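Local coordinates for protein Dye-decolorizing peroxidase Tfu_3078 (Thermobifida fusca, PDB 5FW4) that uses hydrogen peroxide and a non-covalently bound heme b to oxidise anthraquinone dyes, azo dyes and phenolic compounds, at residues Leu87-Glu92 and Asp98-Ser103; Gly219-Ala224 and Ala232-Leu237; Glu121-Ile126 and Ala130-Leu135; Ser110-Ala115 and Arg421-Asp426. One frame throughout, in Å; residues are numbered along the deposited sequence.

Interaction 1: residues Leu87-Glu92 and Asp98-Ser103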
# COMPACT_ATOMS: atom_id res chain seq x y z
N LEU A 87 -16.81 9.17 -1.10
CA LEU A 87 -17.55 9.29 -2.34
C LEU A 87 -18.66 10.34 -2.26
O LEU A 87 -19.27 10.56 -1.21
CB LEU A 87 -18.16 7.92 -2.68
CG LEU A 87 -17.32 6.64 -2.70
CD1 LEU A 87 -17.49 5.86 -1.42
CD2 LEU A 87 -17.79 5.73 -3.87
N ASP A 88 -19.00 10.92 -3.43
CA ASP A 88 -20.09 11.86 -3.57
C ASP A 88 -21.12 11.18 -4.44
O ASP A 88 -20.76 10.27 -5.22
CB ASP A 88 -19.61 13.14 -4.24
CG ASP A 88 -18.68 13.95 -3.33
OD1 ASP A 88 -18.87 13.79 -2.13
OD2 ASP A 88 -17.78 14.68 -3.83
N LEU A 89 -22.37 11.60 -4.29
CA LEU A 89 -23.40 11.25 -5.29
C LEU A 89 -22.89 11.71 -6.65
O LEU A 89 -22.27 12.76 -6.77
CB LEU A 89 -24.70 11.94 -4.94
CG LEU A 89 -25.44 11.42 -3.73
CD1 LEU A 89 -26.48 12.44 -3.27
CD2 LEU A 89 -26.10 10.08 -4.08
N ALA A 90 -23.19 10.95 -7.71
CA ALA A 90 -22.79 11.33 -9.04
C ALA A 90 -23.28 12.75 -9.37
O ALA A 90 -24.33 13.17 -8.93
CB ALA A 90 -23.36 10.33 -10.04
N GLU A 91 -22.49 13.46 -10.16
CA GLU A 91 -22.70 14.86 -10.51
C GLU A 91 -24.12 15.23 -10.94
O GLU A 91 -24.70 16.17 -10.43
CB GLU A 91 -21.70 15.24 -11.62
CG GLU A 91 -22.05 16.52 -12.40
CD GLU A 91 -21.04 16.84 -13.50
OE1 GLU A 91 -19.88 17.18 -13.17
OE2 GLU A 91 -21.42 16.74 -14.70
N GLU A 92 -24.68 14.49 -11.90
CA GLU A 92 -26.00 14.77 -12.42
C GLU A 92 -27.09 14.50 -11.38
O GLU A 92 -27.92 15.35 -11.12
CB GLU A 92 -26.25 13.97 -13.72
CG GLU A 92 -27.43 14.46 -14.56
CD GLU A 92 -27.27 15.89 -15.07
OE1 GLU A 92 -26.13 16.37 -15.26
OE2 GLU A 92 -28.29 16.56 -15.29
N ASP A 98 -34.40 15.27 -5.33
CA ASP A 98 -35.17 14.08 -5.64
C ASP A 98 -34.33 12.95 -6.27
O ASP A 98 -34.35 11.83 -5.79
CB ASP A 98 -36.35 14.48 -6.50
CG ASP A 98 -37.15 15.59 -5.86
OD1 ASP A 98 -37.85 15.31 -4.86
OD2 ASP A 98 -37.02 16.75 -6.31
N THR A 99 -33.60 13.26 -7.34
CA THR A 99 -32.65 12.28 -7.89
C THR A 99 -31.48 12.02 -6.91
O THR A 99 -30.95 10.94 -6.88
CB THR A 99 -32.04 12.74 -9.23
OG1 THR A 99 -31.58 14.09 -9.12
CG2 THR A 99 -33.09 12.62 -10.35
N ALA A 100 -31.10 13.03 -6.13
CA ALA A 100 -30.04 12.87 -5.13
C ALA A 100 -30.49 11.78 -4.15
O ALA A 100 -29.78 10.79 -3.95
CB ALA A 100 -29.78 14.18 -4.39
N ARG A 101 -31.68 11.95 -3.60
CA ARG A 101 -32.21 11.02 -2.61
C ARG A 101 -32.44 9.60 -3.18
O ARG A 101 -32.21 8.61 -2.48
CB ARG A 101 -33.50 11.61 -1.99
CG ARG A 101 -34.01 10.85 -0.78
CD ARG A 101 -35.30 11.43 -0.21
NE ARG A 101 -35.11 12.71 0.47
CZ ARG A 101 -34.92 12.89 1.79
NH1 ARG A 101 -34.87 11.86 2.64
NH2 ARG A 101 -34.77 14.12 2.26
N ASP A 102 -32.86 9.48 -4.43
CA ASP A 102 -32.98 8.17 -5.09
C ASP A 102 -31.62 7.48 -5.22
O ASP A 102 -31.50 6.29 -4.94
CB ASP A 102 -33.60 8.29 -6.49
CG ASP A 102 -35.08 8.59 -6.47
OD1 ASP A 102 -35.75 8.40 -5.42
OD2 ASP A 102 -35.58 9.01 -7.53
N SER A 103 -30.61 8.22 -5.68
CA SER A 103 -29.26 7.66 -5.83
C SER A 103 -28.64 7.28 -4.46
O SER A 103 -27.94 6.28 -4.34
CB SER A 103 -28.33 8.65 -6.56
OG SER A 103 -28.57 8.71 -7.96

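Interaction 2: residues Gly219-Ala224 and Ala232-Leu237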
# COMPACT_ATOMS: atom_id res chain seq x y z
N GLY A 219 -4.11 2.50 4.02
CA GLY A 219 -3.16 2.49 5.16
C GLY A 219 -2.87 1.09 5.63
O GLY A 219 -3.45 0.09 5.17
N PHE A 220 -1.91 0.96 6.53
CA PHE A 220 -1.46 -0.33 6.98
C PHE A 220 -0.96 -0.23 8.38
O PHE A 220 -0.62 0.89 8.80
CB PHE A 220 -0.34 -0.92 6.08
CG PHE A 220 0.88 -0.05 5.93
CD1 PHE A 220 1.93 -0.12 6.89
CD2 PHE A 220 0.96 0.91 4.93
CE1 PHE A 220 3.05 0.68 6.71
CE2 PHE A 220 2.06 1.70 4.75
CZ PHE A 220 3.11 1.63 5.71
N ARG A 221 -0.94 -1.37 9.07
CA ARG A 221 -0.17 -1.53 10.29
C ARG A 221 0.69 -2.77 10.09
O ARG A 221 0.60 -3.43 9.01
CB ARG A 221 -1.09 -1.73 11.46
CG ARG A 221 -2.10 -0.64 11.74
CD ARG A 221 -3.14 -1.15 12.74
NE ARG A 221 -3.96 -0.05 13.28
CZ ARG A 221 -4.67 -0.07 14.41
NH1 ARG A 221 -4.76 -1.15 15.14
NH2 ARG A 221 -5.36 1.01 14.76
N ARG A 222 1.55 -3.10 11.07
CA ARG A 222 2.24 -4.40 11.08
C ARG A 222 1.21 -5.53 10.83
O ARG A 222 0.15 -5.51 11.43
CB ARG A 222 2.92 -4.72 12.44
CG ARG A 222 1.99 -4.63 13.69
CD ARG A 222 1.67 -5.96 14.37
NE ARG A 222 0.25 -6.38 14.24
CZ ARG A 222 -0.58 -6.60 15.24
NH1 ARG A 222 -0.19 -6.48 16.52
NH2 ARG A 222 -1.83 -6.99 14.96
N THR A 223 1.61 -6.54 10.07
CA THR A 223 0.78 -7.75 9.94
C THR A 223 0.90 -8.59 11.21
O THR A 223 1.93 -8.55 11.92
CB THR A 223 1.10 -8.61 8.68
OG1 THR A 223 2.46 -9.12 8.72
CG2 THR A 223 0.91 -7.83 7.44
N ALA A 224 -0.18 -9.29 11.56
CA ALA A 224 -0.11 -10.19 12.70
C ALA A 224 0.94 -11.27 12.41
O ALA A 224 1.67 -11.65 13.30
CB ALA A 224 -1.47 -10.79 13.04
N ALA A 232 0.63 -7.28 20.92
CA ALA A 232 1.24 -5.97 21.14
C ALA A 232 0.61 -4.84 20.32
O ALA A 232 0.15 -5.03 19.15
CB ALA A 232 2.75 -5.99 20.90
N THR A 233 0.57 -3.68 20.95
CA THR A 233 0.03 -2.47 20.38
C THR A 233 0.86 -2.11 19.13
O THR A 233 2.06 -2.15 19.15
CB THR A 233 0.09 -1.32 21.41
OG1 THR A 233 -0.43 -1.76 22.69
CG2 THR A 233 -0.68 -0.11 20.95
N PRO A 234 0.22 -1.79 18.01
CA PRO A 234 1.00 -1.46 16.84
C PRO A 234 1.69 -0.12 16.91
O PRO A 234 1.20 0.79 17.58
CB PRO A 234 -0.06 -1.38 15.73
CG PRO A 234 -1.13 -2.30 16.25
CD PRO A 234 -1.20 -1.97 17.68
N ARG A 235 2.78 0.00 16.18
CA ARG A 235 3.55 1.26 16.10
C ARG A 235 3.22 2.07 14.81
O ARG A 235 2.64 1.54 13.81
CB ARG A 235 5.03 0.91 16.14
CG ARG A 235 5.50 0.28 17.45
CD ARG A 235 6.97 -0.08 17.43
NE ARG A 235 7.42 -0.68 18.69
CZ ARG A 235 7.86 -0.01 19.76
NH1 ARG A 235 7.94 1.30 19.75
NH2 ARG A 235 8.21 -0.67 20.86
N ASN A 236 3.59 3.35 14.82
CA ASN A 236 3.43 4.27 13.68
C ASN A 236 4.74 4.52 12.95
O ASN A 236 5.76 3.83 13.28
CB ASN A 236 2.68 5.52 14.05
CG ASN A 236 3.47 6.35 15.07
OD1 ASN A 236 4.66 6.23 15.08
ND2 ASN A 236 2.80 7.17 15.82
N LEU A 237 4.76 5.43 11.96
CA LEU A 237 5.94 5.55 11.12
C LEU A 237 6.98 6.37 11.91
O LEU A 237 8.12 6.41 11.56
CB LEU A 237 5.70 6.29 9.87
CG LEU A 237 4.72 5.43 8.96
CD1 LEU A 237 4.62 6.19 7.68
CD2 LEU A 237 5.31 4.06 8.76
O HOH W 1 2.42 -1.31 13.18

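Interaction 3: residues Glu121-Ile126 and Ala130-Leu135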
# COMPACT_ATOMS: atom_id res chain seq x y z
N GLU A 121 -19.05 -14.13 3.47
CA GLU A 121 -18.32 -14.70 2.34
C GLU A 121 -17.20 -13.80 1.89
O GLU A 121 -17.19 -12.61 2.19
CB GLU A 121 -19.27 -14.90 1.16
CG GLU A 121 -20.70 -15.13 1.56
CD GLU A 121 -21.63 -15.19 0.36
OE1 GLU A 121 -21.34 -15.98 -0.55
OE2 GLU A 121 -22.63 -14.43 0.35
N SER A 122 -16.26 -14.37 1.14
CA SER A 122 -15.14 -13.63 0.60
C SER A 122 -15.47 -13.11 -0.79
O SER A 122 -16.40 -13.64 -1.47
CB SER A 122 -13.87 -14.51 0.56
OG SER A 122 -13.63 -15.13 1.81
N PRO A 123 -14.73 -12.09 -1.24
CA PRO A 123 -15.04 -11.56 -2.57
C PRO A 123 -15.09 -12.62 -3.64
O PRO A 123 -15.91 -12.50 -4.53
CB PRO A 123 -13.89 -10.60 -2.84
CG PRO A 123 -13.42 -10.17 -1.47
CD PRO A 123 -13.57 -11.41 -0.61
N HIS A 124 -14.23 -13.63 -3.56
CA HIS A 124 -14.15 -14.66 -4.60
C HIS A 124 -15.28 -15.68 -4.48
O HIS A 124 -15.50 -16.46 -5.42
CB HIS A 124 -12.78 -15.36 -4.64
CG HIS A 124 -12.23 -15.71 -3.30
ND1 HIS A 124 -11.68 -14.76 -2.44
CD2 HIS A 124 -12.09 -16.90 -2.67
CE1 HIS A 124 -11.25 -15.36 -1.35
NE2 HIS A 124 -11.48 -16.66 -1.46
N ASP A 125 -16.01 -15.68 -3.37
CA ASP A 125 -17.29 -16.43 -3.29
C ASP A 125 -18.43 -15.65 -3.97
O ASP A 125 -19.38 -16.23 -4.51
CB ASP A 125 -17.66 -16.72 -1.82
CG ASP A 125 -16.56 -17.47 -1.08
OD1 ASP A 125 -15.94 -18.37 -1.68
OD2 ASP A 125 -16.31 -17.16 0.11
N ILE A 126 -18.33 -14.33 -3.96
CA ILE A 126 -19.36 -13.45 -4.54
C ILE A 126 -19.31 -13.35 -6.07
O ILE A 126 -20.33 -13.09 -6.72
CB ILE A 126 -19.23 -12.04 -3.90
CG1 ILE A 126 -19.84 -12.09 -2.50
CG2 ILE A 126 -19.87 -10.93 -4.74
CD1 ILE A 126 -19.22 -11.11 -1.55
N ALA A 130 -12.25 -13.18 -9.20
CA ALA A 130 -11.75 -12.13 -8.28
C ALA A 130 -10.29 -12.29 -7.96
O ALA A 130 -9.72 -13.38 -8.03
CB ALA A 130 -12.58 -12.07 -7.01
N ALA A 131 -9.67 -11.18 -7.54
CA ALA A 131 -8.23 -11.13 -7.36
C ALA A 131 -7.84 -11.95 -6.14
O ALA A 131 -6.72 -12.41 -6.02
CB ALA A 131 -7.78 -9.70 -7.26
N SER A 132 -8.81 -12.18 -5.28
CA SER A 132 -8.59 -12.84 -3.99
C SER A 132 -8.83 -14.32 -3.98
O SER A 132 -8.81 -14.97 -2.92
CB SER A 132 -9.47 -12.15 -2.93
OG SER A 132 -10.83 -12.20 -3.28
N ALA A 133 -9.13 -14.92 -5.16
CA ALA A 133 -9.37 -16.34 -5.17
C ALA A 133 -8.15 -17.06 -4.56
O ALA A 133 -7.01 -16.75 -4.89
CB ALA A 133 -9.67 -16.85 -6.58
N GLY A 134 -8.45 -18.05 -3.72
CA GLY A 134 -7.48 -18.96 -3.17
C GLY A 134 -6.98 -18.37 -1.84
O GLY A 134 -6.06 -18.91 -1.24
N LEU A 135 -7.60 -17.30 -1.36
CA LEU A 135 -7.12 -16.66 -0.10
C LEU A 135 -8.11 -16.90 1.06
O LEU A 135 -9.31 -17.16 0.83
CB LEU A 135 -6.90 -15.18 -0.35
CG LEU A 135 -5.94 -14.78 -1.47
CD1 LEU A 135 -5.82 -13.28 -1.56
CD2 LEU A 135 -4.56 -15.38 -1.33
O HOH W 2 -11.93 -17.12 2.01
O HOH W 3 -13.25 -15.44 -7.85

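Interaction 4: residues Ser110-Ala115 and Arg421-Asp426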
# COMPACT_ATOMS: atom_id res chain seq x y z
N SER A 110 -27.26 -0.94 -1.74
CA SER A 110 -26.34 -1.89 -2.39
C SER A 110 -25.19 -2.17 -1.44
O SER A 110 -24.73 -3.32 -1.25
CB SER A 110 -25.76 -1.28 -3.66
OG SER A 110 -26.76 -0.86 -4.55
N TRP A 111 -24.70 -1.10 -0.84
CA TRP A 111 -23.56 -1.27 0.06
C TRP A 111 -23.92 -2.10 1.27
O TRP A 111 -23.18 -3.01 1.64
CB TRP A 111 -22.97 0.09 0.47
CG TRP A 111 -22.18 0.80 -0.60
CD1 TRP A 111 -21.40 0.23 -1.56
CD2 TRP A 111 -22.03 2.21 -0.75
NE1 TRP A 111 -20.80 1.20 -2.34
CE2 TRP A 111 -21.19 2.43 -1.86
CE3 TRP A 111 -22.53 3.32 -0.05
CZ2 TRP A 111 -20.86 3.69 -2.30
CZ3 TRP A 111 -22.22 4.57 -0.51
CH2 TRP A 111 -21.38 4.76 -1.60
N THR A 112 -25.05 -1.82 1.88
CA THR A 112 -25.49 -2.57 3.04
C THR A 112 -25.58 -4.04 2.71
O THR A 112 -25.09 -4.89 3.44
CB THR A 112 -26.85 -2.07 3.60
OG1 THR A 112 -26.73 -0.72 4.07
CG2 THR A 112 -27.32 -2.97 4.76
N GLU A 113 -26.22 -4.35 1.59
CA GLU A 113 -26.45 -5.72 1.21
C GLU A 113 -25.15 -6.42 0.86
O GLU A 113 -24.96 -7.58 1.21
CB GLU A 113 -27.48 -5.79 0.06
CG GLU A 113 -28.84 -5.30 0.50
CD GLU A 113 -29.93 -5.39 -0.58
OE1 GLU A 113 -29.69 -5.92 -1.69
OE2 GLU A 113 -31.04 -4.92 -0.29
N LEU A 114 -24.24 -5.71 0.22
CA LEU A 114 -22.95 -6.28 -0.11
C LEU A 114 -22.05 -6.40 1.13
O LEU A 114 -21.39 -7.42 1.29
CB LEU A 114 -22.21 -5.49 -1.20
CG LEU A 114 -20.88 -6.12 -1.61
CD1 LEU A 114 -21.05 -7.58 -2.03
CD2 LEU A 114 -20.23 -5.32 -2.74
N ALA A 115 -22.04 -5.41 2.02
CA ALA A 115 -21.32 -5.57 3.29
C ALA A 115 -21.82 -6.83 4.05
O ALA A 115 -21.01 -7.55 4.68
CB ALA A 115 -21.46 -4.35 4.17
N ARG A 421 -33.44 -3.42 7.98
CA ARG A 421 -33.31 -2.11 7.34
C ARG A 421 -31.89 -1.91 6.84
O ARG A 421 -30.93 -2.33 7.49
CB ARG A 421 -33.66 -0.98 8.32
CG ARG A 421 -35.10 -1.00 8.83
CD ARG A 421 -36.09 -0.31 7.89
NE ARG A 421 -36.18 1.13 8.14
CZ ARG A 421 -36.94 1.99 7.46
NH1 ARG A 421 -37.69 1.58 6.44
NH2 ARG A 421 -36.95 3.27 7.80
N TYR A 422 -31.77 -1.25 5.69
CA TYR A 422 -30.47 -0.85 5.20
C TYR A 422 -29.94 0.39 5.98
O TYR A 422 -30.68 1.11 6.66
CB TYR A 422 -30.47 -0.66 3.68
CG TYR A 422 -31.10 0.60 3.15
CD1 TYR A 422 -30.43 1.81 3.20
CD2 TYR A 422 -32.37 0.58 2.58
CE1 TYR A 422 -31.00 2.96 2.71
CE2 TYR A 422 -32.94 1.72 2.08
CZ TYR A 422 -32.26 2.91 2.15
OH TYR A 422 -32.83 4.05 1.66
N LEU A 423 -28.63 0.58 5.87
CA LEU A 423 -27.91 1.57 6.66
C LEU A 423 -28.31 2.96 6.23
O LEU A 423 -28.18 3.30 5.06
CB LEU A 423 -26.40 1.38 6.49
CG LEU A 423 -25.94 0.07 7.13
CD1 LEU A 423 -24.57 -0.37 6.65
CD2 LEU A 423 -26.01 0.20 8.65
N GLY A 424 -28.84 3.72 7.18
CA GLY A 424 -29.35 5.06 6.93
C GLY A 424 -30.74 5.09 6.24
O GLY A 424 -31.15 6.14 5.74
N GLN A 425 -31.44 3.96 6.22
CA GLN A 425 -32.78 3.93 5.60
C GLN A 425 -33.73 4.91 6.32
O GLN A 425 -34.56 5.55 5.68
CB GLN A 425 -33.36 2.50 5.59
CG GLN A 425 -34.67 2.36 4.82
CD GLN A 425 -35.07 0.90 4.52
OE1 GLN A 425 -34.49 -0.05 5.04
NE2 GLN A 425 -36.08 0.75 3.69
N ASP A 426 -33.58 5.01 7.65
CA ASP A 426 -34.26 6.01 8.48
C ASP A 426 -34.09 7.39 7.90
O ASP A 426 -35.05 8.12 7.76
CB ASP A 426 -33.61 6.08 9.87
CG ASP A 426 -33.99 4.95 10.77
OD1 ASP A 426 -34.88 4.13 10.42
OD2 ASP A 426 -33.40 4.90 11.86

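Interaction 1: residues Leu87-Glu92 and Asp98-Ser103
Leu-89 reaches from the last residue of strand 81-89 to helix 97-120 and carries nearly all of the contact with Ala-100 and Ser-103. Its CB leaves the strand in the direction of the helix, and CG stands anti to the carbonyl carbon (chi1 -71°), which sends the fork of methyls onto the helix surface. Both methyls, CD1 and CD2, lie 3.8 Å from the carbonyl O of Ala-100, which faces the fork. CD1 also meets the methyl of Ala-100, 3.9 Å from its CB, and CD2 goes one turn further to the CB of Ser-103, at 3.6 Å. Small residues suit both helix positions, since they let a branched leucine come close to the backbone. Ser-103 meets it with carbon, while its OG turns back to the O of Thr-99 in a weak hydrogen bond. Leu-150 and Ala-153 of helix 148-153 also touch Leu-89, giving it an apolar neighbour on another helix. Cutting the side chain back to an alanine here removes CG and both methyls and would probably open a gap over Ala-100 and Ser-103 where the strand end now meets the helix. At the rim Thr-99 shares its hydroxyl between the carbonyl oxygens of Ala-93 and Asn-96. With no hydrogen bond crossing between the segments, strand end and helix meet here through apolar contact and fit.

Interaction 2: residues Gly219-Ala224 and Ala232-Leu237
Pro-234 lies against two arginines, Arg-221 and Arg-222, and gives up more surface to the contact than any other residue. Its CG is 4.0 Å from NH1 of Arg-221, whose chain is extended from CG to NE and crosses the proline ring at a slant. The same CG sits over one face of the guanidinium of Arg-222, 4.3 Å from its NH1 and offset toward the rim. A folded chain brings that flat group there: CG lies between the backbone N and the carbonyl carbon (chi1 54°), with bends at chi2 and chi3. Ala-232 O lies at the guanidinium edge, 3.0 Å from NH1 but at too poor an angle for a hydrogen bond; NH1 bonds weakly to Pro-230 O. A rigid proline suits the spot, giving both charged groups an aliphatic surface that asks nothing of their N-H groups. Arg-221 bonds through NH2 to Gly-356 O, makes a cation-pi contact with Tyr-357 and comes, side chain to side chain, about 5 Å from Asp-242, the inferred proton acceptor. Here the chain leaves strand 211-220 of the N-terminal ferredoxin-like half of the DyP fold and loops toward the C-terminal half, where Asn-236 touches the heme. The backbones stay apart, bridged by a water that accepts from Arg-222 N and donates to Arg-235 O, each at 2.9 Å. Beyond it the apolar end is slack, with Phe-220 CZ 4.5 Å from Leu-237 CD2. Both also pack on the second subunit, Phe-220 on its Arg-218 and Leu-237 on its Thr-197.

Interaction 3: residues Glu121-Ile126 and Ala130-Leu135
ND1 of His-124 and OG of Ser-132 share the shortest sound polar bond, 2.8 Å long at 155°; either could be the donor. Across the imidazole, NE2 gives a weak, bent hydrogen bond to Leu-135 O, 3.2 Å away at the ring edge. These bonds, one good and one weak, and the packing on one face help to hold the ring in its rotation. The histidine CG stands between the backbone N and the carbonyl carbon (chi1 43°), bringing one face beneath Ala-133. There CA makes a CH-pi contact 3.8 Å from the ring centroid, 25° off the normal, and Gly-134 N lies over the same face. Ser-132 O is there too, 2.9 Å from ND1 but poorly angled for a hydrogen bond. The methyl of Ala-130 packs at the backbone end, its CB 3.9 Å from His-124 CA. Pro-123 and Ser-132, 3.5 Å apart from CB to OG, both touch Ala-198 of helix 193-205, where the short helix 123-126 meets the loop before strand 141-146. Two overlapping turns, type I over 130-133 and type II over 132-135, shape the loop. One water joins Ser-122 OG to Leu-135 O; another accepts from Ala-130 N and donates weakly to His-124 O. A leucine in place of His-124 removes both ring nitrogens and would probably leave Ser-132 OG and Leu-135 O without these partners. Ala-133 and Leu-135 also pack on Arg-235 and Arg-222, respectively, of the second subunit. An imidazole suits this place because its flat face accepts the close backbone while its nitrogens address polar groups.

Interaction 4: residues Ser110-Ala115 and Arg421-Asp426
Thr-112 points from helix 97-120 toward the turn Tyr-422 to Gln-425, and its two branches divide the work. OG1 stands anti to the carbonyl carbon (chi1 -64°) and accepts a nearly straight hydrogen bond from Leu-423 N, 2.9 Å long at 164°. CG2, anti to the backbone N, rests 3.8 Å from Tyr-422 CA. A threonine fits because it offers an acceptor and an apolar surface at once; the same hydroxyl also bonds to the O of Leu-108 in its own helix. Leu-423 lies across OG1, its CB 3.2 Å away. Of the Tyr-422 side chain it is CB that meets Thr-112, 3.9 Å from the threonine CB, while the ring leads off elsewhere. That ring carries the CB of Gln-425 over the centre of one face. The backbone bond from Gln-425 N to Tyr-422 O closes the type II turn, and Tyr-422 N to Gln-425 OE1 adds a second link; Gly-424 takes a positive phi that glycine adopts readily. The turn leads into the C-terminal helix 425-428. Around it, Tyr-422 packs along helix 97-120 on Ala-105, Leu-108 and Arg-109, and Leu-423 reaches Val-144 of strand 141-146 beneath that helix.

How the interactions relate
Helix 97-120 links three of the four contacts: interactions 1 and 4 both use it, with centres 16 Å apart, and helix 123-126 of interaction 3 follows it in the chain. Leu-87 packs on Trp-111 between interactions 1 and 4, and Ile-126 on Leu-114 between 3 and 4. Interaction 2 stands apart, 37 Å from interaction 1 centre to centre, yet strands 81-89 and 211-220 neighbour each other in one antiparallel sheet. In sequence, interactions 1, 3 and 2 close in turn, and the loop closed by interaction 4 encloses 3 and 2, bringing the C-terminal end back to the N-terminal half. Interactions 2 and 3 both meet the second subunit.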